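Local atomic coordinates of enoyl-[acyl-carrier-protein] reductase [FMN] (Thermotoga maritima, PDB entry 5GVJ), a protein that probably reduces the double bond of enoyl-acyl-carrier-protein substrates with NADH and FMN, the last step of each round of bacterial fatty acid elongation. Residues Ile13-Gly26 against Val34-Ala47; Ala138-Val150 against His229-Phe238. The protein carries 1 engineered substitution. One frame throughout, in Å; residues are numbered along the deposited sequence.

Contact 1 (Ile13-Gly26 against Val34-Ala47)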
loop_
_atom_site.group_PDB
_atom_site.type_symbol
_atom_site.label_atom_id
_atom_site.label_comp_id
_atom_site.label_asym_id
_atom_site.label_seq_id
_atom_site.Cartn_x
_atom_site.Cartn_y
_atom_site.Cartn_z
ATOM N N ILE A 13 19.063 -15.548 11.251
ATOM C CA ILE A 13 18.185 -16.488 10.573
ATOM C C ILE A 13 18.577 -16.529 9.103
ATOM O O ILE A 13 19.325 -15.686 8.605
ATOM C CB ILE A 13 16.699 -16.123 10.726
ATOM C CG1 ILE A 13 16.439 -14.725 10.138
ATOM C CG2 ILE A 13 16.295 -16.161 12.178
ATOM C CD1 ILE A 13 15.027 -14.230 10.375
ATOM N N GLU A 14 18.026 -17.518 8.407
ATOM C CA GLU A 14 18.386 -17.765 7.022
ATOM C C GLU A 14 17.595 -16.873 6.069
ATOM O O GLU A 14 18.140 -16.410 5.061
ATOM C CB GLU A 14 18.158 -19.245 6.705
ATOM C CG GLU A 14 18.558 -19.681 5.320
ATOM C CD GLU A 14 18.359 -21.176 5.089
ATOM O OE1 GLU A 14 17.766 -21.853 5.962
ATOM O OE2 GLU A 14 18.804 -21.670 4.032
ATOM N N HIS A 15 16.313 -16.628 6.359
ATOM C CA HIS A 15 15.488 -15.916 5.396
ATOM C C HIS A 15 14.899 -14.662 6.030
ATOM O O HIS A 15 14.533 -14.680 7.207
ATOM C CB HIS A 15 14.327 -16.778 4.860
ATOM C CG HIS A 15 14.734 -18.148 4.423
ATOM N ND1 HIS A 15 15.614 -18.366 3.387
ATOM C CD2 HIS A 15 14.378 -19.373 4.883
ATOM C CE1 HIS A 15 15.788 -19.668 3.228
ATOM N NE2 HIS A 15 15.048 -20.299 4.121
ATOM N N PRO A 16 14.766 -13.566 5.264
ATOM C CA PRO A 16 14.261 -12.294 5.817
ATOM C C PRO A 16 12.735 -12.256 5.871
ATOM O O PRO A 16 12.091 -11.367 5.309
ATOM C CB PRO A 16 14.833 -11.270 4.829
ATOM C CG PRO A 16 14.731 -12.028 3.492
ATOM C CD PRO A 16 15.124 -13.452 3.841
ATOM N N ILE A 17 12.151 -13.249 6.538
ATOM C CA ILE A 17 10.716 -13.499 6.517
ATOM C C ILE A 17 10.254 -13.768 7.943
ATOM O O ILE A 17 10.770 -14.680 8.597
ATOM C CB ILE A 17 10.373 -14.682 5.594
ATOM C CG1 ILE A 17 10.794 -14.356 4.150
ATOM C CG2 ILE A 17 8.890 -15.013 5.665
ATOM C CD1 ILE A 17 10.628 -15.537 3.170
ATOM N N LEU A 18 9.311 -12.958 8.439
ATOM C CA LEU A 18 8.706 -13.171 9.750
ATOM C C LEU A 18 7.244 -13.562 9.587
ATOM O O LEU A 18 6.585 -13.140 8.638
ATOM C CB LEU A 18 8.767 -11.916 10.645
ATOM C CG LEU A 18 9.958 -10.965 10.769
ATOM C CD1 LEU A 18 9.798 -10.078 12.021
ATOM C CD2 LEU A 18 11.301 -11.642 10.729
ATOM N N MET A 19 6.743 -14.388 10.510
ATOM C CA MET A 19 5.308 -14.597 10.642
ATOM C C MET A 19 4.734 -13.505 11.545
ATOM O O MET A 19 5.464 -12.686 12.101
ATOM C CB MET A 19 4.997 -16.005 11.196
ATOM C CG MET A 19 5.236 -16.166 12.677
ATOM S SD MET A 19 4.827 -17.824 13.321
ATOM C CE MET A 19 3.269 -17.497 14.133
ATOM N N GLY A 20 3.412 -13.494 11.696
ATOM C CA GLY A 20 2.770 -12.428 12.451
ATOM C C GLY A 20 2.861 -12.480 13.969
ATOM O O GLY A 20 3.167 -11.471 14.616
ATOM N N GLY A 21 2.579 -13.632 14.562
ATOM C CA GLY A 21 2.540 -13.699 16.019
ATOM C C GLY A 21 1.337 -13.008 16.632
ATOM O O GLY A 21 1.465 -12.329 17.661
ATOM N N MET A 22 0.171 -13.156 16.016
ATOM C CA MET A 22 -1.070 -12.680 16.598
ATOM C C MET A 22 -1.451 -13.542 17.804
ATOM O O MET A 22 -1.014 -14.689 17.944
ATOM C CB MET A 22 -2.168 -12.712 15.533
ATOM C CG MET A 22 -3.480 -12.057 15.901
ATOM S SD MET A 22 -4.568 -12.048 14.455
ATOM C CE MET A 22 -4.739 -13.797 14.075
ATOM N N ALA A 23 -2.265 -12.974 18.695
ATOM C CA ALA A 23 -2.798 -13.764 19.797
ATOM C C ALA A 23 -3.627 -14.922 19.252
ATOM O O ALA A 23 -4.329 -14.785 18.245
ATOM C CB ALA A 23 -3.647 -12.896 20.724
ATOM N N TRP A 24 -3.504 -16.078 19.909
ATOM C CA TRP A 24 -4.231 -17.302 19.567
ATOM C C TRP A 24 -3.684 -17.965 18.309
ATOM O O TRP A 24 -3.475 -19.179 18.310
ATOM C CB TRP A 24 -5.734 -17.038 19.432
ATOM C CG TRP A 24 -6.326 -16.509 20.690
ATOM C CD1 TRP A 24 -6.782 -15.243 20.916
ATOM C CD2 TRP A 24 -6.489 -17.220 21.924
ATOM N NE1 TRP A 24 -7.239 -15.129 22.207
ATOM C CE2 TRP A 24 -7.071 -16.329 22.846
ATOM C CE3 TRP A 24 -6.220 -18.532 22.330
ATOM C CZ2 TRP A 24 -7.381 -16.705 24.156
ATOM C CZ3 TRP A 24 -6.528 -18.903 23.630
ATOM C CH2 TRP A 24 -7.104 -17.992 24.527
ATOM N N ALA A 25 -3.420 -17.198 17.242
ATOM C CA ALA A 25 -2.891 -17.801 16.017
ATOM C C ALA A 25 -1.382 -17.996 16.070
ATOM O O ALA A 25 -0.854 -18.893 15.400
ATOM C CB ALA A 25 -3.247 -16.938 14.799
ATOM N N GLY A 26 -0.675 -17.150 16.825
ATOM C CA GLY A 26 0.762 -17.289 16.989
ATOM C C GLY A 26 1.133 -18.355 18.003
ATOM O O GLY A 26 1.703 -18.047 19.054
ATOM N N VAL A 34 7.851 -22.144 11.315
ATOM C CA VAL A 34 8.454 -21.041 10.570
ATOM C C VAL A 34 9.944 -20.910 10.904
ATOM O O VAL A 34 10.782 -20.749 10.011
ATOM C CB VAL A 34 7.685 -19.734 10.845
ATOM C CG1 VAL A 34 8.358 -18.566 10.129
ATOM C CG2 VAL A 34 6.241 -19.852 10.350
ATOM N N SER A 35 10.301 -20.997 12.190
ATOM C CA SER A 35 11.706 -20.873 12.578
ATOM C C SER A 35 12.545 -22.025 12.033
ATOM O O SER A 35 13.650 -21.809 11.530
ATOM C CB SER A 35 11.828 -20.797 14.099
ATOM O OG SER A 35 11.497 -19.497 14.580
ATOM N N GLU A 36 12.052 -23.259 12.131
ATOM C CA GLU A 36 12.831 -24.383 11.608
ATOM C C GLU A 36 13.008 -24.278 10.096
ATOM O O GLU A 36 14.063 -24.648 9.566
ATOM C CB GLU A 36 12.174 -25.711 11.993
ATOM C CG GLU A 36 12.973 -26.964 11.584
ATOM C CD GLU A 36 14.385 -26.981 12.149
ATOM O OE1 GLU A 36 14.592 -26.442 13.264
ATOM O OE2 GLU A 36 15.292 -27.539 11.481
ATOM N N ALA A 37 12.015 -23.719 9.397
ATOM C CA ALA A 37 12.114 -23.466 7.961
ATOM C C ALA A 37 13.034 -22.301 7.605
ATOM O O ALA A 37 13.163 -21.997 6.414
ATOM C CB ALA A 37 10.731 -23.197 7.377
ATOM N N GLY A 38 13.636 -21.618 8.585
ATOM C CA GLY A 38 14.620 -20.587 8.303
ATOM C C GLY A 38 14.145 -19.147 8.411
ATOM O O GLY A 38 14.957 -18.233 8.223
ATOM N N GLY A 39 12.869 -18.921 8.692
ATOM C CA GLY A 39 12.343 -17.596 8.955
ATOM C C GLY A 39 12.328 -17.324 10.441
ATOM O O GLY A 39 13.020 -17.980 11.223
ATOM N N LEU A 40 11.529 -16.339 10.850
ATOM C CA LEU A 40 11.383 -16.057 12.276
ATOM C C LEU A 40 9.963 -16.399 12.703
ATOM O O LEU A 40 9.030 -15.643 12.436
ATOM C CB LEU A 40 11.709 -14.602 12.614
ATOM C CG LEU A 40 11.831 -14.395 14.129
ATOM C CD1 LEU A 40 13.232 -14.796 14.609
ATOM C CD2 LEU A 40 11.494 -12.945 14.541
ATOM N N GLY A 41 9.800 -17.537 13.373
ATOM C CA GLY A 41 8.541 -17.817 14.025
ATOM C C GLY A 41 8.361 -16.914 15.228
ATOM O O GLY A 41 9.322 -16.482 15.862
ATOM N N ILE A 42 7.112 -16.597 15.535
ATOM C CA ILE A 42 6.836 -15.641 16.600
ATOM C C ILE A 42 5.662 -16.154 17.410
ATOM O O ILE A 42 4.602 -16.451 16.853
ATOM C CB ILE A 42 6.548 -14.225 16.066
ATOM C CG1 ILE A 42 7.824 -13.623 15.480
ATOM C CG2 ILE A 42 6.014 -13.354 17.193
ATOM C CD1 ILE A 42 7.605 -12.276 14.746
ATOM N N ILE A 43 5.869 -16.302 18.715
ATOM C CA ILE A 43 4.810 -16.693 19.638
ATOM C C ILE A 43 4.002 -15.448 19.985
ATOM O O ILE A 43 4.556 -14.452 20.458
ATOM C CB ILE A 43 5.399 -17.331 20.908
ATOM C CG1 ILE A 43 6.093 -18.651 20.574
ATOM C CG2 ILE A 43 4.309 -17.523 21.957
ATOM C CD1 ILE A 43 6.937 -19.206 21.738
ATOM N N GLY A 44 2.696 -15.499 19.748
ATOM C CA GLY A 44 1.835 -14.390 20.115
ATOM C C GLY A 44 1.358 -14.506 21.548
ATOM O O GLY A 44 0.585 -15.415 21.875
ATOM N N SER A 45 1.815 -13.612 22.421
ATOM C CA SER A 45 1.496 -13.706 23.838
ATOM C C SER A 45 0.306 -12.840 24.229
ATOM O O SER A 45 0.016 -12.713 25.422
ATOM C CB SER A 45 2.721 -13.336 24.691
ATOM O OG SER A 45 2.952 -11.935 24.722
ATOM N N GLY A 46 -0.385 -12.248 23.251
ATOM C CA GLY A 46 -1.380 -11.230 23.552
ATOM C C GLY A 46 -2.426 -11.672 24.554
ATOM O O GLY A 46 -2.892 -10.862 25.364
ATOM N N ALA A 47 -2.800 -12.955 24.523
ATOM C CA ALA A 47 -3.802 -13.518 25.421
ATOM C C ALA A 47 -3.186 -14.417 26.487
ATOM O O ALA A 47 -3.889 -15.235 27.086
ATOM C CB ALA A 47 -4.847 -14.302 24.627
HETATM O O HOH W 1 0.260 -11.463 20.370
HETATM O O HOH W 2 -1.872 -15.391 22.906
#
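Met-19 and Ile-42 fit into each other across this contact. Met-19 CG sits between the backbone N and the carbonyl carbon (chi1 76°), which turns the thioether down onto Gly-41 and Ile-42. There Met-19 SD takes a weak, fairly straight hydrogen bond from Ile-42 N at 3.4 Å, and packs on Gly-41 CA and on Val-34 CG2. A bend at chi3 then brings Met-19 CE to 3.2 Å from Ile-42 O. Ile-42 answers from strand 41-44: its CG2 lies 3.7 Å from Gly-21 CA, where the lack of a side chain makes the hollow, and its CD1 reaches Leu-18 CD1. Further back, Leu-18 and Leu-40 run alongside each other in one direction, Leu-18 CD2 3.5 Å from Leu-40 CB, and Ile-13 comes in across Leu-40 with CD1 against its CB. Two backbone bonds, Leu-40 N to Ile-17 O and Met-19 N to Leu-40 O, make the single, parallel bridge beneath them. Gly-38 closes the helix in a Schellman motif and gives its O to His-15 N at 2.8 Å; the imidazole edge meets Ala-37 O. At the far end Gly-44 N donates to Gly-26 O at 2.8 Å, and Ala-47 CB rests 3.5 Å from Trp-24 CE2. Gly-21 and Ala-23 belong to the FMN site seen in this protein. Strands 17-18 and 41-44 end the parallel sheet, and their pairing closes the TIM barrel; strand 189-191 flanks one, strand 68-73 the other, and helix 290-309 covers His-15.

Contact 2 (Ala138-Val150 against His229-Phe238); sequences AEGMESGGHIGEV and HPARVLRTPF
Met-141 O is gripped side-on by Arg-232, whose NE and NH2 each donate to it at 3.0 Å. The oxygen lies in the guanidinium plane; NE comes in on a lone pair in the carbonyl plane, whereas NH2 stands above that plane. Arg-232 sends CG anti to its own N (chi1 -179°) and bends at chi3 (-56°), so the chain runs past Ser-143 O, 3.2 Å from its CD, before the head turns onto the loop. The Met-141 side chain passes the arginine at a slant, SD 3.6 Å from Arg-232 NH2. The remaining nitrogen, NH1, is held by Thr-220, which should help fix the rotation of the head. Behind the arginine the backbones form a short antiparallel ladder: Gly-145 and Arg-232 are a hydrogen-bonded pair, with Arg-232 N to Gly-145 O at 2.7 Å, and His-146 with Ala-231 is the non-hydrogen-bonded pair next to it. Ile-147 N donates a further hydrogen bond to Pro-230 O. His-146 lays CD2 beside Ala-231 CB. Gly-144 and Glu-139 are part of the FMN site seen in this protein. Met-141 packs on Met-141 of the second subunit; Glu-149 of the second subunit forms a salt bridge with Arg-235 of this chain, and the reverse pair repeats it. Strand 231-234 lies between 145-146 and 220-223 in an antiparallel sheet, while 136-139 leads in from the barrel, next to strand 167-170.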
loop_
_atom_site.group_PDB
_atom_site.type_symbol
_atom_site.label_atom_id
_atom_site.label_comp_id
_atom_site.label_asym_id
_atom_site.label_seq_id
_atom_site.Cartn_x
_atom_site.Cartn_y
_atom_site.Cartn_z
ATOM N N ALA A 138 7.233 -1.772 10.176
ATOM C CA ALA A 138 6.343 -0.725 9.702
ATOM C C ALA A 138 5.111 -1.438 9.176
ATOM O O ALA A 138 5.175 -2.121 8.154
ATOM C CB ALA A 138 7.019 0.123 8.627
ATOM N N GLU A 139 4.005 -1.323 9.890
ATOM C CA GLU A 139 2.824 -2.124 9.588
ATOM C C GLU A 139 1.757 -1.249 8.946
ATOM O O GLU A 139 1.157 -0.404 9.619
ATOM C CB GLU A 139 2.289 -2.790 10.854
ATOM C CG GLU A 139 1.049 -3.623 10.597
ATOM C CD GLU A 139 0.608 -4.378 11.835
ATOM O OE1 GLU A 139 -0.154 -3.818 12.646
ATOM O OE2 GLU A 139 1.045 -5.529 11.993
ATOM N N GLY A 140 1.506 -1.467 7.654
ATOM C CA GLY A 140 0.463 -0.732 6.967
ATOM C C GLY A 140 -0.929 -1.200 7.351
ATOM O O GLY A 140 -1.150 -2.335 7.795
ATOM N N MET A 141 -1.892 -0.289 7.176
ATOM C CA MET A 141 -3.273 -0.513 7.604
ATOM C C MET A 141 -4.025 -1.537 6.756
ATOM O O MET A 141 -5.181 -1.830 7.082
ATOM C CB MET A 141 -4.034 0.812 7.598
ATOM C CG MET A 141 -4.014 1.509 6.264
ATOM S SD MET A 141 -5.516 1.134 5.353
ATOM C CE MET A 141 -6.703 2.103 6.296
ATOM N N GLU A 142 -3.431 -2.090 5.696
ATOM C CA GLU A 142 -4.076 -3.214 5.021
ATOM C C GLU A 142 -3.947 -4.513 5.802
ATOM O O GLU A 142 -4.539 -5.520 5.402
ATOM C CB GLU A 142 -3.503 -3.434 3.614
ATOM C CG GLU A 142 -1.971 -3.370 3.513
ATOM C CD GLU A 142 -1.488 -1.976 3.130
ATOM O OE1 GLU A 142 -1.593 -1.057 3.967
ATOM O OE2 GLU A 142 -1.035 -1.797 1.979
ATOM N N SER A 143 -3.178 -4.526 6.883
ATOM C CA SER A 143 -3.051 -5.754 7.645
ATOM C C SER A 143 -4.335 -6.013 8.434
ATOM O O SER A 143 -5.210 -5.149 8.556
ATOM C CB SER A 143 -1.832 -5.689 8.563
ATOM O OG SER A 143 -1.933 -4.610 9.461
ATOM N N GLY A 144 -4.455 -7.245 8.954
ATOM C CA GLY A 144 -5.587 -7.596 9.785
ATOM C C GLY A 144 -5.404 -7.164 11.233
ATOM O O GLY A 144 -4.308 -6.826 11.687
ATOM N N GLY A 145 -6.512 -7.167 11.965
ATOM C CA GLY A 145 -6.458 -6.816 13.368
ATOM C C GLY A 145 -6.376 -5.314 13.551
ATOM O O GLY A 145 -6.729 -4.530 12.666
ATOM N N HIS A 146 -5.903 -4.908 14.724
ATOM C CA HIS A 146 -5.812 -3.482 15.009
ATOM C C HIS A 146 -4.790 -2.824 14.083
ATOM O O HIS A 146 -3.719 -3.374 13.818
ATOM C CB HIS A 146 -5.459 -3.258 16.481
ATOM C CG HIS A 146 -6.521 -3.734 17.429
ATOM N ND1 HIS A 146 -6.384 -4.874 18.194
ATOM C CD2 HIS A 146 -7.750 -3.236 17.713
ATOM C CE1 HIS A 146 -7.477 -5.053 18.914
ATOM N NE2 HIS A 146 -8.321 -4.073 18.643
ATOM N N ILE A 147 -5.139 -1.648 13.562
ATOM C CA ILE A 147 -4.373 -1.023 12.491
ATOM C C ILE A 147 -4.198 0.463 12.763
ATOM O O ILE A 147 -4.957 1.079 13.513
ATOM C CB ILE A 147 -5.055 -1.205 11.120
ATOM C CG1 ILE A 147 -6.514 -0.749 11.207
ATOM C CG2 ILE A 147 -4.922 -2.637 10.640
ATOM C CD1 ILE A 147 -7.175 -0.498 9.861
ATOM N N GLY A 148 -3.188 1.036 12.115
ATOM C CA GLY A 148 -3.007 2.470 12.051
ATOM C C GLY A 148 -3.764 3.078 10.890
ATOM O O GLY A 148 -4.787 2.556 10.443
ATOM N N GLU A 149 -3.246 4.199 10.383
ATOM C CA GLU A 149 -3.905 4.924 9.312
ATOM C C GLU A 149 -3.149 4.890 7.993
ATOM O O GLU A 149 -3.768 5.098 6.942
ATOM C CB GLU A 149 -4.111 6.388 9.717
ATOM C CG GLU A 149 -4.433 6.570 11.182
ATOM C CD GLU A 149 -5.081 7.910 11.470
ATOM O OE1 GLU A 149 -4.345 8.926 11.533
ATOM O OE2 GLU A 149 -6.327 7.941 11.617
ATOM N N VAL A 150 -1.843 4.630 8.015
ATOM C CA VAL A 150 -1.007 4.727 6.822
ATOM C C VAL A 150 -0.915 3.362 6.147
ATOM O O VAL A 150 -0.803 2.327 6.821
ATOM C CB VAL A 150 0.388 5.266 7.188
ATOM C CG1 VAL A 150 1.184 5.593 5.918
ATOM C CG2 VAL A 150 0.259 6.501 8.077
ATOM N N HIS A 229 -10.625 2.596 18.122
ATOM C CA HIS A 229 -9.513 1.681 17.894
ATOM C C HIS A 229 -9.807 0.747 16.721
ATOM O O HIS A 229 -10.263 -0.380 16.924
ATOM C CB HIS A 229 -9.228 0.869 19.153
ATOM C CG HIS A 229 -9.370 1.654 20.418
ATOM N ND1 HIS A 229 -8.408 2.538 20.858
ATOM C CD2 HIS A 229 -10.365 1.692 21.336
ATOM C CE1 HIS A 229 -8.803 3.084 21.994
ATOM N NE2 HIS A 229 -9.987 2.588 22.306
ATOM N N PRO A 230 -9.524 1.211 15.504
ATOM C CA PRO A 230 -9.927 0.455 14.311
ATOM C C PRO A 230 -9.229 -0.897 14.229
ATOM O O PRO A 230 -8.096 -1.067 14.683
ATOM C CB PRO A 230 -9.504 1.370 13.157
ATOM C CG PRO A 230 -8.358 2.155 13.720
ATOM C CD PRO A 230 -8.703 2.385 15.166
ATOM N N ALA A 231 -9.930 -1.867 13.640
ATOM C CA ALA A 231 -9.389 -3.203 13.440
ATOM C C ALA A 231 -9.976 -3.787 12.164
ATOM O O ALA A 231 -11.170 -3.633 11.900
ATOM C CB ALA A 231 -9.690 -4.116 14.631
ATOM N N ARG A 232 -9.135 -4.449 11.373
ATOM C CA ARG A 232 -9.554 -5.011 10.095
ATOM C C ARG A 232 -9.912 -6.479 10.279
ATOM O O ARG A 232 -9.089 -7.270 10.755
ATOM C CB ARG A 232 -8.468 -4.868 9.032
ATOM C CG ARG A 232 -8.879 -5.427 7.666
ATOM C CD ARG A 232 -7.816 -5.158 6.617
ATOM N NE ARG A 232 -7.497 -3.733 6.519
ATOM C CZ ARG A 232 -8.184 -2.863 5.787
ATOM N NH1 ARG A 232 -9.238 -3.270 5.089
ATOM N NH2 ARG A 232 -7.822 -1.580 5.762
ATOM N N VAL A 233 -11.136 -6.838 9.890
ATOM C CA VAL A 233 -11.615 -8.208 9.977
ATOM C C VAL A 233 -12.380 -8.561 8.706
ATOM O O VAL A 233 -12.816 -7.694 7.944
ATOM C CB VAL A 233 -12.514 -8.447 11.213
ATOM C CG1 VAL A 233 -11.727 -8.258 12.506
ATOM C CG2 VAL A 233 -13.734 -7.536 11.175
ATOM N N LEU A 234 -12.542 -9.863 8.502
ATOM C CA LEU A 234 -13.326 -10.383 7.390
ATOM C C LEU A 234 -14.771 -9.897 7.478
ATOM O O LEU A 234 -15.302 -9.665 8.567
ATOM C CB LEU A 234 -13.264 -11.914 7.411
ATOM C CG LEU A 234 -12.745 -12.692 6.199
ATOM C CD1 LEU A 234 -11.826 -11.851 5.347
ATOM C CD2 LEU A 234 -12.022 -13.936 6.667
ATOM N N ARG A 235 -15.409 -9.729 6.314
ATOM C CA ARG A 235 -16.797 -9.271 6.249
ATOM C C ARG A 235 -17.770 -10.367 6.677
ATOM O O ARG A 235 -18.522 -10.896 5.853
ATOM C CB ARG A 235 -17.142 -8.783 4.837
ATOM C CG ARG A 235 -16.511 -7.445 4.491
ATOM C CD ARG A 235 -17.022 -6.867 3.167
ATOM N NE ARG A 235 -16.265 -5.674 2.800
ATOM C CZ ARG A 235 -16.710 -4.430 2.945
ATOM N NH1 ARG A 235 -17.915 -4.213 3.451
ATOM N NH2 ARG A 235 -15.947 -3.403 2.592
ATOM N N THR A 236 -17.773 -10.693 7.956
ATOM C CA THR A 236 -18.516 -11.772 8.589
ATOM C C THR A 236 -19.790 -11.230 9.237
ATOM O O THR A 236 -19.939 -10.017 9.413
ATOM C CB THR A 236 -17.613 -12.456 9.633
ATOM O OG1 THR A 236 -17.962 -13.837 9.767
ATOM C CG2 THR A 236 -17.741 -11.789 10.971
ATOM N N PRO A 237 -20.762 -12.094 9.575
ATOM C CA PRO A 237 -21.960 -11.589 10.274
ATOM C C PRO A 237 -21.647 -10.818 11.544
ATOM O O PRO A 237 -22.285 -9.796 11.818
ATOM C CB PRO A 237 -22.747 -12.872 10.579
ATOM C CG PRO A 237 -22.352 -13.808 9.513
ATOM C CD PRO A 237 -20.907 -13.515 9.209
ATOM N N PHE A 238 -20.676 -11.284 12.332
ATOM C CA PHE A 238 -20.339 -10.592 13.570
ATOM C C PHE A 238 -19.726 -9.227 13.294
ATOM O O PHE A 238 -19.961 -8.273 14.044
ATOM C CB PHE A 238 -19.384 -11.438 14.404
ATOM C CG PHE A 238 -19.147 -10.890 15.777
ATOM C CD1 PHE A 238 -20.177 -10.842 16.704
ATOM C CD2 PHE A 238 -17.898 -10.419 16.145
ATOM C CE1 PHE A 238 -19.967 -10.335 17.972
ATOM C CE2 PHE A 238 -17.681 -9.913 17.414
ATOM C CZ PHE A 238 -18.718 -9.870 18.328
#

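In the fold
Contact 1 closes before contact 2 opens along the chain, and their centres lie 19 Å apart; the nearest atoms are about 6 Å apart, without touching. Both reach the same parallel sheet, the TIM barrel: contact 1 lies where its first and second strands meet, whereas contact 2 begins on strand 136-139, further round the barrel, and leaves it for a small separate sheet. The two contacts supply different parts of the flavin site, which is empty in this model. The pocket is thus assembled from chain regions far apart in sequence. Contact 2 also borders the second subunit, while no other chain of the assembly touches contact 1.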